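Putative hydroxymethylglutaryl-CoA synthase (Streptococcus mutans, PDB 3SQZ) probably condenses acetyl-CoA with acetoacetyl-CoA to give 3-hydroxy-3-methylglutaryl-CoA, using a thiolase fold that binds coenzyme A. Local coordinates at residues A[238-243]-A[338-342]; A[147-152]-A[313-317]; A[274-278]-A[294-298]. All blocks are in the same frame, centred on the assembly; numbering follows the deposited sequence. Where two conformers were deposited one is given.

Interaction 1 (A[238-243]-A[338-342]); sequences QYLDML and LFSYG
The ring of Y239 presents one face to the edge of F339, in an edge-to-face pair with planes at 83°. F339 CE2 stands over the centre of the Y239 ring and lies 4.0 Å from Y239 CZ. F339 offers one of its own faces to L243, whose methyl CD1 sits above the ring, offset toward the rim, 3.4 Å from F339 CG. This is a close CH-pi contact. The Y341 ring lies under the helix backbone: Y239 CA is over one face, 3.7 Å from Y341 CE1. At the edge of the Y341 ring, in the conformer described, M242 SD lies 3.8 Å from Y341 CE1, a Met-aromatic contact. Y239 and Y341 also touch through their CD2 atoms, but their planes meet at an intermediate tilt. Alternation along the strand puts F339 and Y341 on its helix-facing side. CG anti to the backbone N (chi1 168° for F339) then extends the ring toward the helix.

The hydroxyls bond outside the aromatic cluster. Y239 OH pairs with the carbonyl O of H267, a predicted active-site residue, and Y341 OH with D218. Coenzyme A touches both tyrosines. Helix 232-254 packs across strand 335-342, at 136° between the local directions. Strand 263-266 runs beside that strand on one side and strand 346-354 on the other, and both add side chains to the cluster.

Interaction 2 (A[147-152]-A[313-317]); sequences SATAAL and TGSLF
The two segments come nearest at A148 and T313, with A148 CA and T313 CA 5.9 Å apart, and one water bridges the A148 amide and the T313 carbonyl, accepting from A148 N and donating to T313 O, which make no direct bond.

F317 carries most of the side-chain packing. Its CG is anti to the carbonyl carbon (chi1 -58°), and the ring reaches across to the first turns of helix 147-161. A148 CB meets F317 CE2 at 3.7 Å, and L152 CD2 meets F317 CE1 at 4.0 Å, both obliquely to the ring. T149 OG1 lies near the ring plane, at the edge, 3.8 Å from F317 CZ. That hydroxyl has its polar partner in S340. L316 CD2 sits above one face of the F317 ring, offset toward the rim, and also approaches T149 OG1 (4.1 Å).

At the other end of the contact, T313 turns its methyl CG2 to S147 OG, with T313 CG2 and S147 OG 3.5 Å apart. Its other branch, OG1, bonds to D173 and to the carbonyl O of A111. The T313 side chain is thus fixed by polar bonds on one branch and packed on the other.

F350, I192 and M194 of the central sheet also touch F317. This is the buried core of a thiolase fold. Helix 147-161 follows the position of the predicted nucleophile C145, which is oxidised to 3-sulfinoalanine in this crystal, and T313 is close to the predicted active-site residue E113.

Interaction 3 (A[274-278]-A[294-298]); sequences ALKGF and LKVNF. With COA (coenzyme A), chain D.
Two antiparallel helices, 271-279 and 288-302, pack here through a pair of phenylalanines, while the first helix also carries a lysine of the coenzyme A site. F278 and F298 point at each other's helix. Each has CG anti to its own backbone N (chi1 174° for F298), and the rings reach past one another and cross obliquely, in neither a stack nor an edge-to-face pair. Their planes are tilted by 33°, with centroids 5.1 Å apart. The CB of each residue lies over a face of the other's ring; F298 CB is 3.9 Å from F278 CE1.

The end of each ring meets the opposite backbone. F298 CZ comes to 3.3 Å from L275 N, a close approach, and A274 CB is at the ring edge, in plane, 3.8 Å from F298 CE1. In the same way F278 CE1 lies 3.5 Å from L294 O, with L294 CB at the F278 ring edge. The local axes are 11.6 Å apart and 164° from parallel, and the two large rings fill this wide spacing between the helices. F266 of strand 263-266 touches A274 and F278, which places this part of the contact against the central sheet.

L275 CD1 packs on F298 CE2 and lies 3.4 Å from K295 NZ. The K295 ammonium makes a salt bridge with E299. K276 points away from the second helix. The extended chain carries K276 NZ to a hydrogen bond of 2.6 Å with O7A on the 3'-phosphate of coenzyme A. K272, one turn earlier, also bonds to the coenzyme.

Interactions 1 and 2 meet directly: S340 OG and T149 OG1 lie 2.8 Å apart, a probable hydrogen bond, and L316 CD1 packs 3.6 Å from F339 O. Their centres are 13 Å apart. Interaction 3 touches interaction 1 from another side, with L243 CD2 3.4 Å from G277 CA and Y239 OH 3.7 Å from A274 CA. Interactions 2 and 3 do not touch; their nearest atoms are about 8 Å apart. Coenzyme A contacts interaction 1 at Y239 and Y341 and interaction 3 at K276. The side chain of T313 in interaction 2 is about 11 Å from the bound coenzyme A (nearest atoms). H267, predicted to be catalytic, lies near side chains of interactions 1 and 2.

Interaction 1 (A[238-243]-A[338-342])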
loop_
_atom_site.group_PDB
_atom_site.type_symbol
_atom_site.label_atom_id
_atom_site.label_comp_id
_atom_site.label_asym_id
_atom_site.label_seq_id
_atom_site.Cartn_x
_atom_site.Cartn_y
_atom_site.Cartn_z
ATOM N N GLN A 238 2.822 14.589 13.747
ATOM C CA GLN A 238 3.218 13.349 14.408
ATOM C C GLN A 238 3.971 12.426 13.459
ATOM O O GLN A 238 4.928 11.761 13.860
ATOM C CB GLN A 238 2.005 12.664 15.023
ATOM C CG GLN A 238 1.469 13.428 16.215
ATOM C CD GLN A 238 2.463 13.471 17.355
ATOM O OE1 GLN A 238 3.007 12.441 17.755
ATOM N NE2 GLN A 238 2.724 14.669 17.870
ATOM N N TYR A 239 3.525 12.361 12.210
ATOM C CA TYR A 239 4.245 11.612 11.165
ATOM C C TYR A 239 5.688 12.120 11.117
ATOM O O TYR A 239 6.638 11.330 11.124
ATOM C CB TYR A 239 3.509 11.754 9.807
ATOM C CG TYR A 239 4.172 11.279 8.489
ATOM C CD1 TYR A 239 5.251 11.968 7.937
ATOM C CD2 TYR A 239 3.643 10.206 7.749
ATOM C CE1 TYR A 239 5.820 11.576 6.711
ATOM C CE2 TYR A 239 4.210 9.805 6.517
ATOM C CZ TYR A 239 5.298 10.492 6.001
ATOM O OH TYR A 239 5.864 10.116 4.788
ATOM N N LEU A 240 5.855 13.440 11.075
ATOM C CA LEU A 240 7.191 14.025 10.969
ATOM C C LEU A 240 8.034 13.845 12.230
ATOM O O LEU A 240 9.241 13.627 12.140
ATOM C CB LEU A 240 7.110 15.500 10.566
ATOM C CG LEU A 240 6.535 15.736 9.171
ATOM C CD1 LEU A 240 6.285 17.217 8.935
ATOM C CD2 LEU A 240 7.465 15.178 8.100
ATOM N N ASP A 241 7.411 13.915 13.405
ATOM C CA ASP A 241 8.167 13.723 14.640
ATOM C C ASP A 241 8.584 12.266 14.852
ATOM O O ASP A 241 9.690 11.990 15.322
ATOM C CB ASP A 241 7.403 14.231 15.858
ATOM C CG ASP A 241 8.263 14.227 17.104
ATOM O OD1 ASP A 241 9.225 15.021 17.153
ATOM O OD2 ASP A 241 7.995 13.424 18.023
ATOM N N MET A 242 7.702 11.329 14.522
ATOM C CA MET A 242 8.072 9.928 14.616
ATOM C C MET A 242 9.130 9.580 13.577
ATOM O O MET A 242 10.020 8.779 13.844
ATOM C CB MET A 242 6.844 9.037 14.519
ATOM C CG MET A 242 5.931 9.234 15.710
ATOM S SD MET A 242 4.671 7.971 15.876
ATOM C CE MET A 242 5.630 6.546 16.387
ATOM N N LEU A 243 9.058 10.206 12.411
ATOM C CA LEU A 243 10.114 10.027 11.421
ATOM C C LEU A 243 11.453 10.530 11.968
ATOM O O LEU A 243 12.456 9.812 11.963
ATOM C CB LEU A 243 9.761 10.757 10.130
ATOM C CG LEU A 243 10.848 10.833 9.061
ATOM C CD1 LEU A 243 11.269 9.466 8.542
ATOM C CD2 LEU A 243 10.374 11.712 7.921
ATOM N N LEU A 338 13.541 2.580 4.135
ATOM C CA LEU A 338 12.094 2.714 4.088
ATOM C C LEU A 338 11.555 3.165 5.447
ATOM O O LEU A 338 11.935 2.619 6.494
ATOM C CB LEU A 338 11.448 1.387 3.677
ATOM C CG LEU A 338 11.834 0.877 2.282
ATOM C CD1 LEU A 338 12.984 -0.124 2.347
ATOM C CD2 LEU A 338 10.633 0.269 1.588
ATOM N N PHE A 339 10.670 4.162 5.417
ATOM C CA PHE A 339 10.015 4.689 6.608
ATOM C C PHE A 339 8.538 4.378 6.564
ATOM O O PHE A 339 7.797 4.939 5.747
ATOM C CB PHE A 339 10.155 6.206 6.731
ATOM C CG PHE A 339 9.238 6.798 7.787
ATOM C CD1 PHE A 339 9.464 6.547 9.137
ATOM C CD2 PHE A 339 8.148 7.581 7.439
ATOM C CE1 PHE A 339 8.634 7.078 10.118
ATOM C CE2 PHE A 339 7.320 8.108 8.422
ATOM C CZ PHE A 339 7.562 7.860 9.759
ATOM N N SER A 340 8.117 3.481 7.440
ATOM C CA SER A 340 6.720 3.104 7.549
ATOM C C SER A 340 6.070 3.842 8.705
ATOM O O SER A 340 6.679 4.016 9.755
ATOM C CB SER A 340 6.621 1.591 7.758
ATOM O OG SER A 340 5.276 1.151 7.859
ATOM N N TYR A 341 4.843 4.298 8.487
ATOM C CA TYR A 341 4.047 4.940 9.522
ATOM C C TYR A 341 2.644 4.372 9.511
ATOM O O TYR A 341 2.101 4.017 8.459
ATOM C CB TYR A 341 3.972 6.457 9.291
ATOM C CG TYR A 341 3.178 7.245 10.337
ATOM C CD1 TYR A 341 3.760 7.616 11.545
ATOM C CD2 TYR A 341 1.859 7.626 10.108
ATOM C CE1 TYR A 341 3.054 8.337 12.491
ATOM C CE2 TYR A 341 1.136 8.355 11.055
ATOM C CZ TYR A 341 1.739 8.700 12.250
ATOM O OH TYR A 341 1.055 9.415 13.213
ATOM N N GLY A 342 2.061 4.290 10.696
ATOM C CA GLY A 342 0.642 4.047 10.844
ATOM C C GLY A 342 0.133 4.955 11.942
ATOM O O GLY A 342 0.763 5.096 12.987
#

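Interaction 2 (A[147-152]-A[313-317])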
loop_
_atom_site.group_PDB
_atom_site.type_symbol
_atom_site.label_atom_id
_atom_site.label_comp_id
_atom_site.label_asym_id
_atom_site.label_seq_id
_atom_site.Cartn_x
_atom_site.Cartn_y
_atom_site.Cartn_z
ATOM N N SER A 147 0.857 -1.812 9.115
ATOM C CA SER A 147 0.946 -3.242 9.388
ATOM C C SER A 147 1.637 -4.109 8.343
ATOM O O SER A 147 2.107 -5.188 8.692
ATOM C CB SER A 147 -0.438 -3.810 9.699
ATOM O OG SER A 147 -1.273 -3.629 8.574
ATOM N N ALA A 148 1.704 -3.688 7.082
ATOM C CA ALA A 148 2.412 -4.523 6.115
ATOM C C ALA A 148 3.898 -4.632 6.423
ATOM O O ALA A 148 4.547 -5.601 6.024
ATOM C CB ALA A 148 2.185 -4.060 4.690
ATOM N N THR A 149 4.434 -3.642 7.131
ATOM C CA THR A 149 5.824 -3.693 7.566
ATOM C C THR A 149 6.069 -4.831 8.554
ATOM O O THR A 149 7.068 -5.550 8.457
ATOM C CB THR A 149 6.230 -2.342 8.160
ATOM O OG1 THR A 149 6.148 -1.372 7.115
ATOM C CG2 THR A 149 7.641 -2.373 8.722
ATOM N N ALA A 150 5.152 -5.002 9.502
ATOM C CA ALA A 150 5.231 -6.125 10.438
ATOM C C ALA A 150 5.024 -7.448 9.702
ATOM O O ALA A 150 5.701 -8.438 9.995
ATOM C CB ALA A 150 4.215 -5.968 11.563
ATOM N N ALA A 151 4.112 -7.467 8.735
ATOM C CA ALA A 151 3.875 -8.671 7.951
ATOM C C ALA A 151 5.139 -9.096 7.218
ATOM O O ALA A 151 5.495 -10.274 7.199
ATOM C CB ALA A 151 2.739 -8.438 6.960
ATOM N N LEU A 152 5.807 -8.133 6.596
ATOM C CA LEU A 152 7.027 -8.413 5.869
ATOM C C LEU A 152 8.113 -8.935 6.797
ATOM O O LEU A 152 8.868 -9.834 6.443
ATOM C CB LEU A 152 7.497 -7.145 5.167
ATOM C CG LEU A 152 8.527 -7.285 4.061
ATOM C CD1 LEU A 152 7.961 -8.159 2.953
ATOM C CD2 LEU A 152 8.874 -5.914 3.519
ATOM N N THR A 313 -2.192 0.752 3.973
ATOM C CA THR A 313 -1.073 -0.165 4.206
ATOM C C THR A 313 -0.145 -0.327 3.012
ATOM O O THR A 313 1.053 -0.537 3.179
ATOM C CB THR A 313 -1.543 -1.581 4.636
ATOM O OG1 THR A 313 -2.375 -2.156 3.617
ATOM C CG2 THR A 313 -2.267 -1.547 5.988
ATOM N N GLY A 314 -0.690 -0.268 1.808
ATOM C CA GLY A 314 0.130 -0.500 0.641
ATOM C C GLY A 314 0.929 0.696 0.167
ATOM O O GLY A 314 1.768 0.553 -0.720
ATOM N N SER A 315 0.721 1.871 0.756
ATOM C CA SER A 315 1.248 3.083 0.138
ATOM C C SER A 315 2.776 3.151 0.104
ATOM O O SER A 315 3.346 3.530 -0.916
ATOM C CB SER A 315 0.657 4.328 0.785
ATOM O OG SER A 315 1.121 4.454 2.114
ATOM N N LEU A 316 3.439 2.764 1.193
ATOM C CA LEU A 316 4.896 2.732 1.227
ATOM C C LEU A 316 5.426 1.819 0.121
ATOM O O LEU A 316 6.398 2.144 -0.571
ATOM C CB LEU A 316 5.367 2.214 2.586
ATOM C CG LEU A 316 6.864 1.921 2.739
ATOM C CD1 LEU A 316 7.720 3.171 2.567
ATOM C CD2 LEU A 316 7.127 1.276 4.096
ATOM N N PHE A 317 4.776 0.675 -0.057
ATOM C CA PHE A 317 5.239 -0.345 -0.986
ATOM C C PHE A 317 4.907 -0.023 -2.433
ATOM O O PHE A 317 5.659 -0.377 -3.330
ATOM C CB PHE A 317 4.745 -1.708 -0.524
ATOM C CG PHE A 317 5.213 -2.013 0.855
ATOM C CD1 PHE A 317 6.525 -2.393 1.060
ATOM C CD2 PHE A 317 4.396 -1.793 1.960
ATOM C CE1 PHE A 317 7.008 -2.611 2.335
ATOM C CE2 PHE A 317 4.870 -2.015 3.244
ATOM C CZ PHE A 317 6.176 -2.429 3.430
HETATM O O HOH W 1 1.896 -1.084 5.769
#

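Interaction 3 (A[274-278]-A[294-298])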
loop_
_atom_site.group_PDB
_atom_site.type_symbol
_atom_site.label_atom_id
_atom_site.label_comp_id
_atom_site.label_asym_id
_atom_site.label_seq_id
_atom_site.Cartn_x
_atom_site.Cartn_y
_atom_site.Cartn_z
ATOM N N ALA A 274 4.957 12.932 2.038
ATOM C CA ALA A 274 6.213 12.232 1.825
ATOM C C ALA A 274 7.337 13.216 1.507
ATOM O O ALA A 274 8.471 13.032 1.941
ATOM C CB ALA A 274 6.076 11.207 0.725
ATOM N N LEU A 275 7.028 14.257 0.732
ATOM C CA LEU A 275 8.014 15.298 0.437
ATOM C C LEU A 275 8.463 16.016 1.715
ATOM O O LEU A 275 9.643 16.306 1.896
ATOM C CB LEU A 275 7.455 16.295 -0.581
ATOM C CG LEU A 275 8.351 17.489 -0.921
ATOM C CD1 LEU A 275 9.684 17.043 -1.518
ATOM C CD2 LEU A 275 7.614 18.433 -1.863
ATOM N N LYS A 276 7.519 16.301 2.605
ATOM C CA LYS A 276 7.872 16.870 3.899
ATOM C C LYS A 276 8.794 15.929 4.678
ATOM O O LYS A 276 9.744 16.375 5.318
ATOM C CB LYS A 276 6.618 17.191 4.710
ATOM C CG LYS A 276 5.811 18.341 4.151
ATOM C CD LYS A 276 4.588 18.598 5.007
ATOM C CE LYS A 276 3.793 19.784 4.489
ATOM N NZ LYS A 276 2.642 20.060 5.389
ATOM N N GLY A 277 8.519 14.631 4.607
ATOM C CA GLY A 277 9.357 13.648 5.275
ATOM C C GLY A 277 10.763 13.636 4.698
ATOM O O GLY A 277 11.758 13.641 5.425
ATOM N N PHE A 278 10.841 13.615 3.374
ATOM C CA PHE A 278 12.115 13.667 2.675
ATOM C C PHE A 278 12.911 14.896 3.106
ATOM O O PHE A 278 14.087 14.797 3.465
ATOM C CB PHE A 278 11.866 13.673 1.164
ATOM C CG PHE A 278 13.119 13.717 0.329
ATOM C CD1 PHE A 278 13.790 12.548 0.011
ATOM C CD2 PHE A 278 13.614 14.921 -0.156
ATOM C CE1 PHE A 278 14.935 12.577 -0.760
ATOM C CE2 PHE A 278 14.769 14.954 -0.928
ATOM C CZ PHE A 278 15.422 13.781 -1.231
ATOM N N LEU A 294 19.141 11.452 -4.698
ATOM C CA LEU A 294 18.078 11.162 -3.750
ATOM C C LEU A 294 16.792 11.890 -4.133
ATOM O O LEU A 294 15.696 11.349 -3.990
ATOM C CB LEU A 294 18.509 11.519 -2.325
ATOM C CG LEU A 294 19.577 10.606 -1.710
ATOM C CD1 LEU A 294 20.180 11.216 -0.456
ATOM C CD2 LEU A 294 19.011 9.220 -1.424
ATOM N N LYS A 295 16.922 13.113 -4.638
ATOM C CA LYS A 295 15.757 13.885 -5.048
ATOM C C LYS A 295 15.073 13.269 -6.272
ATOM O O LYS A 295 13.853 13.124 -6.309
ATOM C CB LYS A 295 16.144 15.340 -5.325
ATOM C CG LYS A 295 14.989 16.195 -5.811
ATOM C CD LYS A 295 13.849 16.217 -4.811
ATOM C CE LYS A 295 12.841 17.293 -5.175
ATOM N NZ LYS A 295 11.695 17.323 -4.231
ATOM N N VAL A 296 15.863 12.902 -7.273
ATOM C CA VAL A 296 15.321 12.256 -8.460
ATOM C C VAL A 296 14.628 10.947 -8.081
ATOM O O VAL A 296 13.559 10.619 -8.608
ATOM C CB VAL A 296 16.433 12.016 -9.511
ATOM C CG1 VAL A 296 15.998 10.996 -10.544
ATOM C CG2 VAL A 296 16.829 13.334 -10.175
ATOM N N ASN A 297 15.233 10.193 -7.167
ATOM C CA ASN A 297 14.624 8.944 -6.721
ATOM C C ASN A 297 13.362 9.181 -5.903
ATOM O O ASN A 297 12.387 8.430 -6.030
ATOM C CB ASN A 297 15.630 8.062 -5.991
ATOM C CG ASN A 297 16.623 7.420 -6.942
ATOM O OD1 ASN A 297 17.696 6.941 -6.536
ATOM N ND2 ASN A 297 16.285 7.424 -8.218
ATOM N N PHE A 298 13.350 10.233 -5.094
ATOM C CA PHE A 298 12.122 10.606 -4.412
ATOM C C PHE A 298 10.991 10.885 -5.419
ATOM O O PHE A 298 9.870 10.370 -5.289
ATOM C CB PHE A 298 12.303 11.807 -3.485
ATOM C CG PHE A 298 11.007 12.263 -2.911
ATOM C CD1 PHE A 298 10.426 11.563 -1.862
ATOM C CD2 PHE A 298 10.304 13.313 -3.487
ATOM C CE1 PHE A 298 9.191 11.929 -1.367
ATOM C CE2 PHE A 298 9.065 13.681 -2.992
ATOM C CZ PHE A 298 8.511 12.988 -1.931
HETATM N N1A COA D . -2.212 26.403 -4.231
HETATM C C2A COA D . -1.244 25.596 -3.746
HETATM N N3A COA D . -1.411 24.973 -2.521
HETATM C C4A COA D . -2.556 25.179 -1.815
HETATM C C5A COA D . -3.559 26.012 -2.308
HETATM C C6A COA D . -3.396 26.616 -3.498
HETATM N N6A COA D . -4.421 27.469 -4.022
HETATM N N7A COA D . -4.588 26.038 -1.402
HETATM C C8A COA D . -4.256 25.257 -0.369
HETATM N N9A COA D . -2.963 24.741 -0.639
HETATM C C1B COA D . -2.269 23.732 0.148
HETATM C C2B COA D . -1.371 24.019 1.383
HETATM O O2B COA D . -0.771 25.175 1.759
HETATM C C3B COA D . -0.900 22.617 1.728
HETATM O O3B COA D . 0.399 22.174 1.699
HETATM P P3B COA D . 1.427 22.542 2.792
HETATM O O7A COA D . 1.132 21.685 4.077
HETATM O O8A COA D . 2.805 22.150 2.169
HETATM O O9A COA D . 1.354 24.017 3.090
HETATM C C4B COA D . -2.079 21.803 1.353
HETATM O O4B COA D . -2.360 22.282 0.023
HETATM C C5B COA D . -3.102 21.274 2.300
HETATM O O5B COA D . -3.787 22.413 2.744
HETATM P P1A COA D . -4.950 22.273 3.808
HETATM O O1A COA D . -4.410 21.551 5.107
HETATM O O2A COA D . -5.511 23.642 4.135
HETATM O O3A COA D . -6.055 21.358 3.116
HETATM P P2A COA D . -7.202 20.584 3.895
HETATM O O4A COA D . -7.682 21.399 5.153
HETATM O O5A COA D . -8.363 20.347 2.956
HETATM O O6A COA D . -6.628 19.176 4.392
HETATM C CBP COA D . -5.279 17.156 4.343
HETATM C CCP COA D . -5.602 18.492 3.722
HETATM C CDP COA D . -4.792 17.375 5.735
HETATM C CEP COA D . -4.206 16.450 3.549
HETATM C CAP COA D . -6.541 16.341 4.338
HETATM O OAP COA D . -6.868 15.907 3.080
HETATM C C9P COA D . -6.505 15.189 5.323
HETATM O O9P COA D . -6.631 15.348 6.533
HETATM N N8P COA D . -6.361 13.849 4.727
HETATM C C7P COA D . -6.142 12.677 5.553
HETATM C C6P COA D . -4.759 12.607 6.164
HETATM C C5P COA D . -4.493 11.299 6.910
HETATM O O5P COA D . -5.126 10.297 6.666
HETATM N N4P COA D . -3.407 11.254 7.853
HETATM C C3P COA D . -3.061 9.983 8.506
HETATM C C2P COA D . -1.755 9.355 8.104
HETATM S S1P COA D . -0.357 10.428 8.053
#